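Local coordinates for protein endo-1,4-beta-xylanase D (Paenibacillus polymyxa, PDB 1W0N) that is a xylan-degrading enzyme whose family 36 carbohydrate-binding module, the part described here, binds xylan in a calcium-dependent way, at residues T13-A17 with E18-I22; D74-G78 with G79-G83. All coordinates share one frame; numbering follows the deposited sequence.

Contact 1 (T13-A17 with E18-I22); sequences TKVEA and ENMKI. With CA (calcium ion), chain B.
With CG of E16 anti to its own carbonyl carbon (chi1 -63°) and CG of E18 held between backbone N and carbonyl carbon (chi1 60°), both chains, bent again at chi2, lie alongside each other and point the same way, at one calcium ion. E16 gives a single oxygen, OE1, 2.3 Å from the calcium; E18 chelates it through OE1 and OE2, each 2.5 Å from the metal. The carboxylate planes stand 55° apart, and E16 OE1 comes within 3.4 Å of E18 OE2, a closeness of two like charges that the cation would offset. Glutamate suits both places, being long and flexible enough to bend back over a tight turn. That turn is short 3-10 winding: N19 N donates to E16 O (3.0 Å) and M20 N to A17 O (3.0 Å). Small A17 fits the buried bend. A water bridges the loop, accepting from E16 N and from N19 ND2. On the inner side M20, extended beyond CG, brings its methyl CE to V15 CG1 (3.8 Å), and both side chains also rest on I127. Backbone oxygens of D35 and D125 are among the further ligands that, with a water and the glutamates, bring the coordination to seven, consistent with the structural calcium of CBM6-like beta-sandwich modules.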
loop_
_atom_site.group_PDB
_atom_site.type_symbol
_atom_site.label_atom_id
_atom_site.label_comp_id
_atom_site.label_asym_id
_atom_site.label_seq_id
_atom_site.Cartn_x
_atom_site.Cartn_y
_atom_site.Cartn_z
ATOM N N THR A 13 3.953 5.267 13.184
ATOM C CA THR A 13 4.221 6.208 12.086
ATOM C C THR A 13 3.194 5.943 11.027
ATOM O O THR A 13 3.118 4.841 10.524
ATOM C CB THR A 13 5.643 6.042 11.497
ATOM O OG1 THR A 13 6.641 6.531 12.403
ATOM C CG2 THR A 13 5.847 6.854 10.217
ATOM N N LYS A 14 2.430 6.958 10.735
ATOM C CA LYS A 14 1.359 6.889 9.752
ATOM C C LYS A 14 1.670 7.836 8.622
ATOM O O LYS A 14 2.000 9.004 8.866
ATOM C CB LYS A 14 0.027 7.259 10.420
ATOM C CG LYS A 14 -1.156 7.241 9.650
ATOM C CD LYS A 14 -2.387 7.493 10.521
ATOM C CE LYS A 14 -3.640 7.488 9.716
ATOM N NZ LYS A 14 -4.844 7.776 10.489
ATOM N N VAL A 15 1.572 7.355 7.389
ATOM C CA VAL A 15 1.778 8.179 6.203
ATOM C C VAL A 15 0.558 8.013 5.304
ATOM O O VAL A 15 0.145 6.897 4.970
ATOM C CB VAL A 15 3.065 7.794 5.455
ATOM C CG1 VAL A 15 3.245 8.655 4.217
ATOM C CG2 VAL A 15 4.270 7.942 6.374
ATOM N N GLU A 16 -0.044 9.146 4.936
ATOM C CA GLU A 16 -1.213 9.141 4.069
ATOM C C GLU A 16 -0.797 8.872 2.634
ATOM O O GLU A 16 0.168 9.461 2.129
ATOM C CB GLU A 16 -1.915 10.494 4.152
ATOM C CG GLU A 16 -2.460 10.846 5.520
ATOM C CD GLU A 16 -3.637 10.008 5.979
ATOM O OE1 GLU A 16 -4.226 9.296 5.144
ATOM O OE2 GLU A 16 -3.982 10.077 7.167
ATOM N N ALA A 17 -1.521 7.985 1.937
ATOM C CA ALA A 17 -1.183 7.669 0.559
ATOM C C ALA A 17 -1.184 8.910 -0.326
ATOM O O ALA A 17 -0.344 9.054 -1.221
ATOM C CB ALA A 17 -2.141 6.622 0.011
ATOM N N GLU A 18 -2.146 9.805 -0.079
ATOM C CA GLU A 18 -2.306 11.005 -0.864
ATOM C C GLU A 18 -1.135 11.986 -0.690
ATOM O O GLU A 18 -1.054 12.946 -1.459
ATOM C CB GLU A 18 -3.652 11.668 -0.566
ATOM C CG GLU A 18 -3.904 12.094 0.876
ATOM C CD GLU A 18 -4.546 11.034 1.781
ATOM O OE1 GLU A 18 -4.293 9.813 1.586
ATOM O OE2 GLU A 18 -5.275 11.402 2.725
ATOM N N ASN A 19 -0.245 11.746 0.274
ATOM C CA ASN A 19 0.956 12.548 0.453
ATOM C C ASN A 19 2.218 11.900 -0.116
ATOM O O ASN A 19 3.311 12.464 -0.008
ATOM C CB ASN A 19 1.153 12.878 1.931
ATOM C CG ASN A 19 0.065 13.773 2.463
ATOM O OD1 ASN A 19 -0.543 14.548 1.706
ATOM N ND2 ASN A 19 -0.178 13.703 3.755
ATOM N N MET A 20 2.078 10.735 -0.728
ATOM C CA MET A 20 3.197 10.006 -1.315
ATOM C C MET A 20 3.406 10.419 -2.765
ATOM O O MET A 20 2.579 11.104 -3.369
ATOM C CB MET A 20 2.914 8.497 -1.237
ATOM C CG MET A 20 2.791 7.982 0.178
ATOM S SD MET A 20 2.451 6.219 0.128
ATOM C CE MET A 20 2.125 5.894 1.864
ATOM N N LYS A 21 4.521 9.977 -3.341
ATOM C CA LYS A 21 4.723 10.087 -4.772
ATOM C C LYS A 21 3.764 9.110 -5.465
ATOM O O LYS A 21 3.627 7.968 -5.026
ATOM C CB LYS A 21 6.161 9.751 -5.144
ATOM C CG LYS A 21 6.488 9.950 -6.575
ATOM C CD LYS A 21 7.942 9.649 -6.858
ATOM C CE LYS A 21 8.291 9.726 -8.314
ATOM N NZ LYS A 21 7.840 11.008 -8.881
ATOM N N ILE A 22 3.088 9.581 -6.507
ATOM C CA ILE A 22 2.109 8.797 -7.251
ATOM C C ILE A 22 2.658 8.618 -8.634
ATOM O O ILE A 22 2.997 9.605 -9.302
ATOM C CB ILE A 22 0.756 9.517 -7.285
ATOM C CG1 ILE A 22 0.226 9.793 -5.891
ATOM C CG2 ILE A 22 -0.241 8.702 -8.101
ATOM C CD1 ILE A 22 -0.961 10.702 -5.829
HETATM CA CA CA B . -5.724 9.024 3.431
HETATM O O HOH W 1 1.187 11.764 5.546
HETATM O O HOH W 2 -7.314 10.172 4.843
#

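Contact 2 (D74-G78 with G79-G83); sequences DLVIG and GVTVG
I77 and V80 close a two-residue beta hairpin through a type I' turn, joining neighbouring strands of an antiparallel sheet in the beta-sandwich. Both of their amides are satisfied by each other's carbonyls: I77 N donates to V80 O (2.9 Å), and V80 N to I77 O (3.0 Å). G78 and G79 both have positive phi, which glycine adopts without strain. Further along, L75 O accepts from V82 N (2.9 Å), whereas L75 N donates to G83 O (2.9 Å). One residue thus faces two, V82 and G83, as in a beta bulge. V76 and T81 form a non-hydrogen-bonded pair, and V76 CA makes a CA-H...O contact with V80 O. At the exposed side, D74 OD2 accepts from a water (2.8 Å) that also meets T81 OG1, while D74 OD1 is hydrogen-bonded to T114 OG1; threonine offers both this hydroxyl and a methyl that lies against the aspartate carboxylate. Branched, apolar V82 suits the other face, where L75 and I77 point: with CG1 anti to the carbonyl carbon (chi1 -60°), its CG2 falls between backbone N and carbonyl carbon and meets L75 CD2 at 3.6 Å.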
loop_
_atom_site.group_PDB
_atom_site.type_symbol
_atom_site.label_atom_id
_atom_site.label_comp_id
_atom_site.label_asym_id
_atom_site.label_seq_id
_atom_site.Cartn_x
_atom_site.Cartn_y
_atom_site.Cartn_z
ATOM N N ASP A 74 0.761 -5.254 -3.269
ATOM C CA ASP A 74 2.091 -5.597 -2.775
ATOM C C ASP A 74 2.689 -4.444 -1.977
ATOM O O ASP A 74 2.557 -3.273 -2.354
ATOM C CB ASP A 74 3.038 -5.864 -3.937
ATOM C CG ASP A 74 2.863 -7.226 -4.593
ATOM O OD1 ASP A 74 2.187 -8.082 -4.037
ATOM O OD2 ASP A 74 3.440 -7.452 -5.686
ATOM N N LEU A 75 3.372 -4.811 -0.899
ATOM C CA LEU A 75 4.216 -3.901 -0.148
ATOM C C LEU A 75 5.666 -4.212 -0.474
ATOM O O LEU A 75 6.121 -5.345 -0.299
ATOM C CB LEU A 75 3.975 -4.064 1.346
ATOM C CG LEU A 75 4.880 -3.260 2.266
ATOM C CD1 LEU A 75 4.736 -1.765 2.035
ATOM C CD2 LEU A 75 4.605 -3.613 3.722
ATOM N N VAL A 76 6.375 -3.189 -0.948
ATOM C CA VAL A 76 7.769 -3.304 -1.341
ATOM C C VAL A 76 8.561 -2.393 -0.399
ATOM O O VAL A 76 8.263 -1.206 -0.274
ATOM C CB VAL A 76 7.973 -2.931 -2.788
ATOM C CG1 VAL A 76 9.346 -3.364 -3.267
ATOM C CG2 VAL A 76 6.866 -3.532 -3.677
ATOM N N ILE A 77 9.547 -2.954 0.298
ATOM C CA ILE A 77 10.419 -2.168 1.189
ATOM C C ILE A 77 11.835 -2.376 0.708
ATOM O O ILE A 77 12.340 -3.503 0.683
ATOM C CB ILE A 77 10.288 -2.615 2.669
ATOM C CG1 ILE A 77 8.844 -2.472 3.157
ATOM C CG2 ILE A 77 11.251 -1.799 3.545
ATOM C CD1 ILE A 77 8.622 -2.952 4.576
ATOM N N GLY A 78 12.503 -1.297 0.325
ATOM C CA GLY A 78 13.847 -1.403 -0.165
ATOM C C GLY A 78 13.984 -2.328 -1.341
ATOM O O GLY A 78 14.995 -3.032 -1.435
ATOM N N GLY A 79 12.973 -2.351 -2.209
ATOM C CA GLY A 79 12.963 -3.190 -3.375
ATOM C C GLY A 79 12.529 -4.635 -3.161
ATOM O O GLY A 79 12.389 -5.354 -4.138
ATOM N N VAL A 80 12.290 -5.017 -1.911
ATOM C CA VAL A 80 11.867 -6.368 -1.597
ATOM C C VAL A 80 10.360 -6.389 -1.438
ATOM O O VAL A 80 9.827 -5.656 -0.612
ATOM C CB VAL A 80 12.517 -6.873 -0.278
ATOM C CG1 VAL A 80 12.082 -8.291 0.023
ATOM C CG2 VAL A 80 14.024 -6.753 -0.292
ATOM N N THR A 81 9.674 -7.264 -2.184
ATOM C CA THR A 81 8.239 -7.457 -1.956
ATOM C C THR A 81 8.098 -8.320 -0.717
ATOM O O THR A 81 8.446 -9.498 -0.731
ATOM C CB THR A 81 7.557 -8.095 -3.159
ATOM O OG1 THR A 81 7.652 -7.225 -4.305
ATOM C CG2 THR A 81 6.074 -8.312 -2.886
ATOM N N VAL A 82 7.604 -7.717 0.364
ATOM C CA VAL A 82 7.581 -8.366 1.675
ATOM C C VAL A 82 6.266 -9.067 1.971
ATOM O O VAL A 82 6.190 -9.853 2.923
ATOM C CB VAL A 82 7.911 -7.402 2.822
ATOM C CG1 VAL A 82 9.302 -6.802 2.644
ATOM C CG2 VAL A 82 6.850 -6.307 2.966
ATOM N N GLY A 83 5.241 -8.803 1.173
ATOM C CA GLY A 83 3.939 -9.409 1.369
ATOM C C GLY A 83 2.909 -8.617 0.574
ATOM O O GLY A 83 3.239 -7.633 -0.078
HETATM O O HOH W 3 6.015 -6.514 -6.111
#

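Contacts 1 and 2 are both local turns, and both reach the five-stranded sheet, at its two opposite edges: residues 21-22 of contact 1 enter edge strand 21-23, while contact 2 holds strands 70-77 and 80-88, the latter being the other edge. Their centres lie about 16 Å apart and they do not touch. Each is partly buried: A17 and M20 in contact 1 and L75, V76 and I77 in contact 2 are buried, while N19, V80 and T81 are exposed. The chemistry differs, however. Contact 1 passes from strand 13-16 of one sheet to strand 21-23 of the other and relies on acidic side chains that coordinate a metal; contact 2 stays within one sheet and relies on backbone pairing, glycines and a water-mediated side-chain link.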